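Local coordinates for protein putative rhamnosidase (Streptomyces avermitilis, PDB 3W5M) that hydrolyses terminal non-reducing alpha-L-rhamnose residues from flavonoids such as naringin and rutin and from gum arabic, and carries a calcium-dependent rhamnose-binding module, at residues 158-163 with 221-226; 339-344 with 357-362; 529-534 with 570-575; 645-650 with 915-920. One frame throughout, in Å; residues are numbered along the deposited sequence. Where two conformers were deposited one is given.

Interaction 1: 158-163 with 221-226; sequences WFRRTV and TLAVSA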
# COMPACT_ATOMS: atom_id res chain seq x y z
N TRP A 158 -45.55 1.72 12.55
CA TRP A 158 -45.22 0.82 13.66
C TRP A 158 -45.73 -0.58 13.34
O TRP A 158 -46.80 -0.73 12.71
CB TRP A 158 -45.84 1.37 14.95
CG TRP A 158 -45.24 2.70 15.36
CD1 TRP A 158 -44.19 2.89 16.21
CD2 TRP A 158 -45.64 4.01 14.92
NE1 TRP A 158 -43.91 4.23 16.33
CE2 TRP A 158 -44.78 4.94 15.54
CE3 TRP A 158 -46.65 4.49 14.06
CZ2 TRP A 158 -44.89 6.33 15.34
CZ3 TRP A 158 -46.76 5.85 13.84
CH2 TRP A 158 -45.88 6.76 14.48
N PHE A 159 -44.98 -1.60 13.78
CA PHE A 159 -45.25 -2.99 13.42
C PHE A 159 -45.00 -3.89 14.62
O PHE A 159 -44.02 -3.67 15.36
CB PHE A 159 -44.29 -3.44 12.32
CG PHE A 159 -44.38 -2.58 11.08
CD1 PHE A 159 -43.70 -1.38 11.04
CD2 PHE A 159 -45.20 -2.93 10.00
CE1 PHE A 159 -43.79 -0.53 9.94
CE2 PHE A 159 -45.29 -2.09 8.89
CZ PHE A 159 -44.59 -0.91 8.86
N ARG A 160 -45.86 -4.90 14.75
CA ARG A 160 -45.73 -5.92 15.78
C ARG A 160 -45.98 -7.31 15.24
O ARG A 160 -46.81 -7.50 14.33
CB ARG A 160 -46.76 -5.67 16.90
CG ARG A 160 -46.42 -4.53 17.85
CD ARG A 160 -47.53 -4.28 18.89
NE ARG A 160 -47.96 -5.49 19.59
CZ ARG A 160 -47.44 -5.94 20.73
NH1 ARG A 160 -46.45 -5.28 21.31
NH2 ARG A 160 -47.92 -7.04 21.29
N ARG A 161 -45.30 -8.28 15.84
CA ARG A 161 -45.61 -9.69 15.59
C ARG A 161 -45.22 -10.51 16.80
O ARG A 161 -44.15 -10.37 17.36
CB ARG A 161 -44.94 -10.25 14.33
CG ARG A 161 -45.46 -11.63 13.95
CD ARG A 161 -44.91 -12.15 12.64
NE ARG A 161 -45.21 -13.57 12.48
CZ ARG A 161 -44.87 -14.29 11.41
NH1 ARG A 161 -44.23 -13.71 10.40
NH2 ARG A 161 -45.19 -15.57 11.36
N THR A 162 -46.15 -11.36 17.21
CA THR A 162 -45.85 -12.33 18.26
C THR A 162 -45.73 -13.69 17.60
O THR A 162 -46.66 -14.14 16.94
CB THR A 162 -46.94 -12.35 19.34
OG1 THR A 162 -46.98 -11.06 19.97
CG2 THR A 162 -46.62 -13.43 20.40
N VAL A 163 -44.57 -14.33 17.80
CA VAL A 163 -44.24 -15.64 17.20
C VAL A 163 -43.85 -16.67 18.24
O VAL A 163 -43.17 -16.35 19.22
CB VAL A 163 -43.10 -15.54 16.16
CG1 VAL A 163 -43.63 -14.99 14.85
CG2 VAL A 163 -41.91 -14.72 16.68
N THR A 221 -42.29 -11.41 21.31
CA THR A 221 -42.90 -10.28 20.62
C THR A 221 -41.82 -9.46 19.93
O THR A 221 -40.88 -9.00 20.56
CB THR A 221 -43.69 -9.43 21.61
OG1 THR A 221 -44.71 -10.25 22.21
CG2 THR A 221 -44.34 -8.23 20.91
N LEU A 222 -41.94 -9.32 18.61
CA LEU A 222 -41.01 -8.51 17.83
C LEU A 222 -41.77 -7.24 17.53
O LEU A 222 -42.99 -7.28 17.29
CB LEU A 222 -40.64 -9.23 16.51
CG LEU A 222 -40.32 -10.73 16.69
CD1 LEU A 222 -40.13 -11.43 15.37
CD2 LEU A 222 -39.07 -10.88 17.55
N ALA A 223 -41.06 -6.12 17.56
CA ALA A 223 -41.69 -4.83 17.28
C ALA A 223 -40.72 -3.97 16.51
O ALA A 223 -39.51 -3.94 16.80
CB ALA A 223 -42.13 -4.15 18.58
N VAL A 224 -41.24 -3.22 15.54
CA VAL A 224 -40.35 -2.48 14.66
C VAL A 224 -41.04 -1.16 14.43
O VAL A 224 -42.23 -1.14 14.16
CB VAL A 224 -40.19 -3.22 13.30
CG1 VAL A 224 -39.52 -2.35 12.25
CG2 VAL A 224 -39.35 -4.47 13.49
N SER A 225 -40.30 -0.06 14.58
CA SER A 225 -40.70 1.23 13.97
C SER A 225 -39.87 1.41 12.70
O SER A 225 -38.73 0.96 12.64
CB SER A 225 -40.50 2.40 14.93
OG SER A 225 -39.13 2.58 15.26
N ALA A 226 -40.45 2.01 11.67
CA ALA A 226 -39.72 2.27 10.44
C ALA A 226 -40.20 3.61 9.92
O ALA A 226 -41.39 3.93 10.04
CB ALA A 226 -39.97 1.18 9.42
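Phe159 and Val224 form a hydrogen-bonded antiparallel pair, their two backbone bonds 2.8 Å each from Phe159 N to Val224 O and from Val224 N to Phe159 O. Arg161 and Leu222 repeat the pattern two residues on, and the strand segments run 166° apart in direction. Trp158, Arg160, Thr162, Thr221, Ala223 and Ser225 point to one face of the sheet. There the small Ala223 lies beside the Arg160 stem, its CB 4.4 Å from CG. With CG anti to the carbonyl carbon (chi1 -76°), the arginine rises from the sheet and, bent at chi3 (50°), turns one guanidinium face to the knob of Thr221 CG2, 3.6 Å from NH1. Beyond it Thr162 OG1 and Thr221 OG1 share a long hydrogen bond of 3.3 Å. At the other end Trp158 CD1 rests 3.9 Å from Ser225 CB. On the face of Phe159, Arg161, Leu222 and Val224, Phe159 leans toward Ala226, its CE1 4.2 Å from the alanine CB, while Val163 CG2 meets Leu222 CD1 at 4.0 Å, the two side chains crossing at about a right angle. The Arg160 guanidinium is held by Asp275 and the carbonyls of Glu270 and Trp268. In this sheet of the CBM67 beta-sandwich, strand 258-260 flanks Trp158 and Arg160, strand 181-186 flanks Ala223, and Trp236 and Leu240 of strand 235-244, in the second sheet, pack beneath Phe159, Val224 and Leu222.

Interaction 2: 339-344 with 357-362; sequences GRDQLA and QTYDVT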
# COMPACT_ATOMS: atom_id res chain seq x y z
N GLY A 339 5.71 -19.37 6.85
CA GLY A 339 6.27 -18.07 6.49
C GLY A 339 6.00 -16.93 7.45
O GLY A 339 5.60 -17.14 8.59
N ARG A 340 6.26 -15.72 6.99
CA ARG A 340 6.10 -14.54 7.81
C ARG A 340 5.44 -13.41 7.02
O ARG A 340 5.64 -12.23 7.32
CB ARG A 340 7.46 -14.11 8.37
CG ARG A 340 8.58 -13.99 7.34
CD ARG A 340 9.93 -13.84 8.03
NE ARG A 340 10.99 -13.29 7.17
CZ ARG A 340 11.39 -12.04 7.24
NH1 ARG A 340 10.83 -11.20 8.10
NH2 ARG A 340 12.36 -11.62 6.45
N ASP A 341 4.67 -13.76 6.00
CA ASP A 341 4.05 -12.74 5.16
C ASP A 341 2.75 -12.32 5.83
O ASP A 341 2.15 -13.10 6.56
CB ASP A 341 3.72 -13.26 3.75
CG ASP A 341 4.97 -13.59 2.91
OD1 ASP A 341 6.13 -13.30 3.31
OD2 ASP A 341 4.76 -14.11 1.79
N GLN A 342 2.32 -11.10 5.54
CA GLN A 342 1.03 -10.60 6.01
C GLN A 342 0.22 -10.22 4.77
O GLN A 342 0.81 -9.78 3.77
CB GLN A 342 1.24 -9.35 6.85
CG GLN A 342 2.22 -9.54 8.02
CD GLN A 342 1.65 -10.44 9.13
OE1 GLN A 342 0.43 -10.54 9.31
NE2 GLN A 342 2.54 -11.11 9.85
N LEU A 343 -1.10 -10.35 4.85
CA LEU A 343 -1.98 -9.90 3.75
C LEU A 343 -1.62 -10.51 2.38
O LEU A 343 -1.74 -9.83 1.35
CB LEU A 343 -1.98 -8.36 3.69
CG LEU A 343 -2.18 -7.63 5.01
CD1 LEU A 343 -2.03 -6.13 4.76
CD2 LEU A 343 -3.57 -7.92 5.54
N ALA A 344 -1.17 -11.76 2.36
CA ALA A 344 -0.78 -12.44 1.12
C ALA A 344 -2.09 -12.71 0.38
O ALA A 344 -3.06 -13.10 1.01
CB ALA A 344 -0.10 -13.76 1.42
N GLN A 357 2.92 -17.11 -3.84
CA GLN A 357 4.07 -17.10 -2.92
C GLN A 357 4.65 -18.50 -2.86
O GLN A 357 3.94 -19.49 -3.07
CB GLN A 357 3.65 -16.66 -1.49
CG GLN A 357 3.08 -15.24 -1.37
CD GLN A 357 1.80 -15.02 -2.14
OE1 GLN A 357 0.79 -15.70 -1.90
NE2 GLN A 357 1.84 -14.09 -3.12
N THR A 358 5.95 -18.58 -2.59
CA THR A 358 6.68 -19.85 -2.48
C THR A 358 7.32 -19.91 -1.10
O THR A 358 8.00 -18.96 -0.69
CB THR A 358 7.79 -19.94 -3.54
OG1 THR A 358 7.22 -19.82 -4.85
CG2 THR A 358 8.51 -21.30 -3.45
N TYR A 359 7.10 -21.03 -0.40
CA TYR A 359 7.65 -21.21 0.95
C TYR A 359 8.43 -22.49 1.04
O TYR A 359 8.03 -23.51 0.48
CB TYR A 359 6.53 -21.22 2.01
CG TYR A 359 5.60 -20.03 1.95
CD1 TYR A 359 5.96 -18.81 2.56
CD2 TYR A 359 4.36 -20.11 1.30
CE1 TYR A 359 5.11 -17.70 2.52
CE2 TYR A 359 3.50 -19.00 1.25
CZ TYR A 359 3.89 -17.80 1.87
OH TYR A 359 3.05 -16.69 1.84
N ASP A 360 9.56 -22.43 1.75
CA ASP A 360 10.37 -23.60 2.04
C ASP A 360 9.80 -24.25 3.30
O ASP A 360 9.88 -23.67 4.40
CB ASP A 360 11.82 -23.16 2.29
CG ASP A 360 12.75 -24.33 2.65
OD1 ASP A 360 12.27 -25.39 3.15
OD2 ASP A 360 13.96 -24.18 2.42
N VAL A 361 9.26 -25.45 3.16
CA VAL A 361 8.66 -26.13 4.30
C VAL A 361 9.28 -27.50 4.57
O VAL A 361 8.66 -28.36 5.18
CB VAL A 361 7.12 -26.22 4.21
CG1 VAL A 361 6.49 -24.82 4.21
CG2 VAL A 361 6.68 -27.07 2.99
N THR A 362 10.51 -27.68 4.11
CA THR A 362 11.23 -28.95 4.25
C THR A 362 11.17 -29.47 5.70
O THR A 362 10.91 -30.66 5.92
CB THR A 362 12.69 -28.81 3.79
OG1 THR A 362 12.69 -28.41 2.42
CG2 THR A 362 13.45 -30.17 3.88
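Tyr359 reaches from its strand to the loop at Asp341, where its OH lies 3.1 Å from the carboxylate atom OD2. The two side chains approach from opposite directions, and carboxylate and ring planes are turned 53° apart; OD2 also lies 3.7 Å from Tyr359 CE1. The phenol OH additionally hydrogen-bonds Tyr329 OH. Close packing gathers around this polar end. Gln357 CG touches Asp341 OD2 at 3.8 Å, and Ala344 CB rests 3.9 Å from Gln357 OE1. The glutamine chain is bent at chi2 (62°), which turns its amide back toward the alanine; OE1 takes a hydrogen bond from Tyr329 and NE2 gives one to Gln475. Toward the base of the ring the contact becomes thinner and more exposed, where Gly339 passes with CA 4.0 Å from Tyr359 CD1. Its positive phi of 71° suits glycine, and a beta carbon on it would run into the ring. A phenylalanine in place of Tyr359 would probably cost Asp341 OD2 its nearby phenol and Tyr329 OH one of its two partners. The contact holds the loop that follows strand 336-337 against strand 353-360 within the Alpha-L-rhamnosidase N-terminal domain. Asp341 OD1 makes a salt bridge to Arg481, and the carboxylate thus lies between a cation and a phenol, which probably favours its ionised form.

Interaction 3: 529-534 with 570-575; sequences EVLNPD and FRYVEV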
# COMPACT_ATOMS: atom_id res chain seq x y z
N GLU A 529 -5.30 8.63 13.90
CA GLU A 529 -4.04 9.30 13.58
C GLU A 529 -3.74 10.46 14.55
O GLU A 529 -2.58 10.78 14.77
CB GLU A 529 -4.12 9.88 12.15
CG GLU A 529 -4.38 8.90 11.02
CD GLU A 529 -4.12 9.53 9.65
OE1 GLU A 529 -4.99 10.30 9.17
OE2 GLU A 529 -3.02 9.29 9.09
N VAL A 530 -4.79 11.09 15.07
CA VAL A 530 -4.67 12.30 15.92
C VAL A 530 -5.70 12.28 17.05
O VAL A 530 -6.61 11.42 17.06
CB VAL A 530 -4.83 13.60 15.08
CG1 VAL A 530 -3.68 13.73 14.08
CG2 VAL A 530 -6.17 13.61 14.37
N LEU A 531 -5.56 13.23 17.98
CA LEU A 531 -6.44 13.37 19.14
C LEU A 531 -7.19 14.68 19.10
O LEU A 531 -6.76 15.64 18.44
CB LEU A 531 -5.62 13.33 20.43
CG LEU A 531 -4.80 12.10 20.80
CD1 LEU A 531 -4.07 12.32 22.12
CD2 LEU A 531 -5.65 10.84 20.86
N ASN A 532 -8.35 14.71 19.75
CA ASN A 532 -9.04 15.98 20.01
C ASN A 532 -8.34 16.70 21.17
O ASN A 532 -7.59 16.06 21.92
CB ASN A 532 -10.51 15.72 20.38
CG ASN A 532 -11.29 15.07 19.26
OD1 ASN A 532 -11.48 15.64 18.18
ND2 ASN A 532 -11.79 13.87 19.53
N PRO A 533 -8.59 18.02 21.35
CA PRO A 533 -7.91 18.69 22.48
C PRO A 533 -8.20 18.08 23.86
O PRO A 533 -7.37 18.19 24.75
CB PRO A 533 -8.41 20.14 22.40
CG PRO A 533 -8.86 20.32 20.99
CD PRO A 533 -9.37 18.97 20.52
N ASP A 534 -9.33 17.39 24.03
CA ASP A 534 -9.62 16.72 25.32
C ASP A 534 -8.85 15.40 25.54
O ASP A 534 -8.92 14.80 26.63
CB ASP A 534 -11.13 16.55 25.55
CG ASP A 534 -11.80 15.58 24.58
OD1 ASP A 534 -11.09 14.78 23.91
OD2 ASP A 534 -13.05 15.59 24.49
N PHE A 570 -2.43 4.72 12.08
CA PHE A 570 -2.74 5.25 13.43
C PHE A 570 -1.49 5.49 14.23
O PHE A 570 -0.46 4.82 14.02
CB PHE A 570 -3.60 4.25 14.22
CG PHE A 570 -2.93 2.93 14.47
CD1 PHE A 570 -2.83 1.97 13.45
CD2 PHE A 570 -2.44 2.61 15.73
CE1 PHE A 570 -2.22 0.75 13.70
CE2 PHE A 570 -1.84 1.39 15.97
CZ PHE A 570 -1.71 0.47 14.96
N ARG A 571 -1.62 6.43 15.16
CA ARG A 571 -0.65 6.64 16.24
C ARG A 571 -1.28 6.27 17.60
O ARG A 571 -0.58 5.90 18.55
CB ARG A 571 -0.21 8.10 16.26
CG ARG A 571 0.62 8.43 17.50
CD ARG A 571 1.31 9.80 17.42
NE ARG A 571 1.83 10.17 18.74
CZ ARG A 571 2.56 11.25 18.98
NH1 ARG A 571 2.87 12.09 18.00
NH2 ARG A 571 2.97 11.50 20.23
N TYR A 572 -2.59 6.39 17.68
CA TYR A 572 -3.30 6.19 18.96
C TYR A 572 -4.28 5.03 18.86
O TYR A 572 -4.94 4.87 17.82
CB TYR A 572 -4.04 7.45 19.36
CG TYR A 572 -3.16 8.69 19.36
CD1 TYR A 572 -2.42 9.03 20.49
CD2 TYR A 572 -3.09 9.53 18.24
CE1 TYR A 572 -1.61 10.16 20.49
CE2 TYR A 572 -2.28 10.66 18.23
CZ TYR A 572 -1.55 10.96 19.37
OH TYR A 572 -0.75 12.08 19.38
N VAL A 573 -4.37 4.25 19.94
CA VAL A 573 -5.34 3.16 20.06
C VAL A 573 -6.25 3.44 21.25
O VAL A 573 -5.76 3.59 22.38
CB VAL A 573 -4.64 1.81 20.23
CG1 VAL A 573 -5.66 0.67 20.23
CG2 VAL A 573 -3.62 1.61 19.11
N GLU A 574 -7.55 3.51 20.99
CA GLU A 574 -8.59 3.61 22.02
C GLU A 574 -9.11 2.22 22.40
O GLU A 574 -9.56 1.47 21.54
CB GLU A 574 -9.74 4.43 21.51
CG GLU A 574 -10.89 4.58 22.51
CD GLU A 574 -12.20 4.92 21.81
OE1 GLU A 574 -12.92 4.00 21.30
OE2 GLU A 574 -12.54 6.11 21.80
N VAL A 575 -9.07 1.92 23.68
CA VAL A 575 -9.36 0.58 24.19
C VAL A 575 -10.60 0.76 25.08
O VAL A 575 -10.55 1.54 26.04
CB VAL A 575 -8.17 0.05 25.02
CG1 VAL A 575 -8.44 -1.35 25.56
CG2 VAL A 575 -6.90 0.05 24.18
O HOH W 1 -2.89 14.48 18.23
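Tyr572 lies under Leu531, which crosses its ring at about a right angle. Followed outward, Tyr572 CB is 4.0 Å from Leu531 CD2; CG meets the same methyl at 3.6 Å, and CD1 also touches it. Leu531 CG stands over the ring centre, 3.6 Å from the centroid and 7° off the normal, a CH-pi contact; Leu531 CD1 covers CE1 and CZ. At the ring edge CD2 faces Glu529 O, and CE2 comes 3.5 Å from this oxygen, near the ring plane, and touches Val530 CA. At the tip, OH weakly reaches a water at 3.4 Å, which accepts from Leu531 N at 3.0 Å. The opposite face is covered by Arg571 CG, anti to the backbone N (chi1 171°); the extended chain then salt-bridges Asp502 through NE. An alanine here in place of Tyr572 would probably leave Leu531 and the Arg571 methylenes with a gap between them and the water without its weak second partner. The ring sits between the short strand 530-531 and the corner at Arg571 in the concanavalin-like domain: Arg571 and Tyr572 form a classic beta bulge opposite Ala528 of strand 522-528, strand 498-503 borders the other side, and Leu531 leans on Ile537 of strand 537-538.

Interaction 4: 645-650 with 915-920; sequences NVFAPT and NHYAYG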
# COMPACT_ATOMS: atom_id res chain seq x y z
N ASN A 645 3.89 9.69 -8.73
CA ASN A 645 4.59 10.55 -9.69
C ASN A 645 5.47 11.53 -8.94
O ASN A 645 6.67 11.58 -9.16
CB ASN A 645 3.60 11.33 -10.57
CG ASN A 645 4.24 12.52 -11.29
OD1 ASN A 645 5.40 12.45 -11.72
ND2 ASN A 645 3.49 13.62 -11.40
N VAL A 646 4.89 12.30 -8.02
CA VAL A 646 5.69 13.31 -7.34
C VAL A 646 6.74 12.74 -6.37
O VAL A 646 7.81 13.31 -6.20
CB VAL A 646 4.79 14.41 -6.69
CG1 VAL A 646 3.72 14.88 -7.68
CG2 VAL A 646 4.13 13.94 -5.42
N PHE A 647 6.42 11.60 -5.74
CA PHE A 647 7.26 11.06 -4.67
C PHE A 647 8.33 10.05 -5.10
O PHE A 647 9.28 9.80 -4.34
CB PHE A 647 6.38 10.47 -3.55
CG PHE A 647 7.14 10.06 -2.32
CD1 PHE A 647 7.71 11.04 -1.48
CD2 PHE A 647 7.27 8.72 -1.97
CE1 PHE A 647 8.37 10.68 -0.31
CE2 PHE A 647 7.97 8.36 -0.81
CZ PHE A 647 8.51 9.33 0.02
N ALA A 648 8.20 9.48 -6.30
CA ALA A 648 9.10 8.38 -6.71
C ALA A 648 10.60 8.65 -6.55
O ALA A 648 11.31 7.81 -6.03
CB ALA A 648 8.77 7.85 -8.10
N PRO A 649 11.10 9.83 -7.00
CA PRO A 649 12.54 10.05 -6.84
C PRO A 649 13.01 10.04 -5.39
O PRO A 649 14.07 9.53 -5.10
CB PRO A 649 12.74 11.42 -7.49
CG PRO A 649 11.65 11.47 -8.51
CD PRO A 649 10.47 10.91 -7.76
N THR A 650 12.20 10.58 -4.47
CA THR A 650 12.54 10.54 -3.06
C THR A 650 12.49 9.08 -2.55
O THR A 650 13.39 8.63 -1.85
CB THR A 650 11.58 11.45 -2.26
OG1 THR A 650 11.78 12.81 -2.66
CG2 THR A 650 11.85 11.36 -0.75
N ASN A 915 -1.17 11.26 6.74
CA ASN A 915 -0.14 10.34 6.26
C ASN A 915 -0.23 10.15 4.72
O ASN A 915 -0.58 9.08 4.24
CB ASN A 915 -0.27 8.98 7.00
CG ASN A 915 1.00 8.15 6.96
OD1 ASN A 915 1.99 8.49 6.30
ND2 ASN A 915 1.00 7.04 7.71
N HIS A 916 0.05 11.22 3.97
CA HIS A 916 0.25 11.18 2.51
C HIS A 916 1.72 11.49 2.26
O HIS A 916 2.25 12.45 2.83
CB HIS A 916 -0.52 12.31 1.84
CG HIS A 916 -1.90 11.95 1.38
ND1 HIS A 916 -2.92 11.66 2.26
CD2 HIS A 916 -2.44 11.92 0.14
CE1 HIS A 916 -4.03 11.42 1.58
NE2 HIS A 916 -3.77 11.57 0.30
N TYR A 917 2.41 10.72 1.41
CA TYR A 917 3.83 10.99 1.23
C TYR A 917 4.16 12.19 0.31
O TYR A 917 5.32 12.60 0.27
CB TYR A 917 4.64 9.75 0.79
CG TYR A 917 4.06 8.91 -0.32
CD1 TYR A 917 3.69 9.45 -1.56
CD2 TYR A 917 3.94 7.55 -0.15
CE1 TYR A 917 3.17 8.66 -2.57
CE2 TYR A 917 3.43 6.74 -1.14
CZ TYR A 917 3.05 7.29 -2.35
OH TYR A 917 2.54 6.46 -3.31
N ALA A 918 3.17 12.75 -0.38
CA ALA A 918 3.43 13.73 -1.47
C ALA A 918 4.39 14.87 -1.07
O ALA A 918 5.36 15.15 -1.79
CB ALA A 918 2.13 14.29 -2.03
N TYR A 919 4.12 15.52 0.07
CA TYR A 919 5.00 16.62 0.51
C TYR A 919 6.34 16.17 1.09
O TYR A 919 7.21 17.00 1.35
CB TYR A 919 4.25 17.58 1.46
CG TYR A 919 3.11 18.31 0.76
CD1 TYR A 919 3.28 18.85 -0.52
CD2 TYR A 919 1.86 18.47 1.37
CE1 TYR A 919 2.25 19.50 -1.17
CE2 TYR A 919 0.83 19.12 0.73
CZ TYR A 919 1.03 19.64 -0.54
OH TYR A 919 0.01 20.30 -1.18
N GLY A 920 6.50 14.86 1.31
CA GLY A 920 7.82 14.28 1.61
C GLY A 920 8.77 14.29 0.41
O GLY A 920 9.93 13.89 0.55
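Phe647 and Tyr917 form an offset (parallel-displaced) stack, centroids 4.6 Å apart and planes 12° from parallel. Tyr917 CB stands over the centre of the phenylalanine ring, 3.7 Å from its centroid, while Phe647 CD2 lies over the rim of the tyrosine ring and Phe647 CB touches Tyr917 CD1 at 3.5 Å. Tyr917 CG sits between its backbone N and carbonyl carbon (chi1 46°), a torsion that lays the ring alongside the phenylalanine. Tyr917 O lies above the Phe647 ring plane, 3.3 Å from CD1, on the side of Tyr917 CB; at the edge Phe647 CE1 is 3.7 Å from Gly920 O. That carbonyl also meets Thr650 CG2 at 3.4 Å, and Val646 CG2 packs on Ala918 CB. A beta carbon at Gly920 would crowd both Phe647 and Tyr917 O. These residues join helix 641-654 of the (alpha/alpha)6-barrel to the loop leading into helix 923-929. Gly920 N bonds to Tyr917 O, which closes the short 3-10 turn. Farther out, Ile616 and Gln620 of helix 607-622 back Phe647, and Tyr917 packs on Asp643, which, like the adjacent His916, binds rhamnose. His916 ND1 is held by Ser913 OG.

In the fold
Along the chain the four contacts come in series, none nesting within or crossing another. Interaction 1 closes first, spanning 57 residues of the carbohydrate-binding module, its centre about 40 to 55 Å from the centres of the others. Interaction 2 closes a short loop within the next domain, returning to strand 353-360 after 12 residues. Interaction 3 encloses 35 residues in the concanavalin-like domain, and interaction 4 brings together parts of the catalytic barrel separated by 264 residues, 138 of them helical. Only interactions 3 and 4 touch: Glu529 OE2 packs 3.5 Å from Asn915 CB, joining the beta domain to the barrel beside the rhamnose-binding His916.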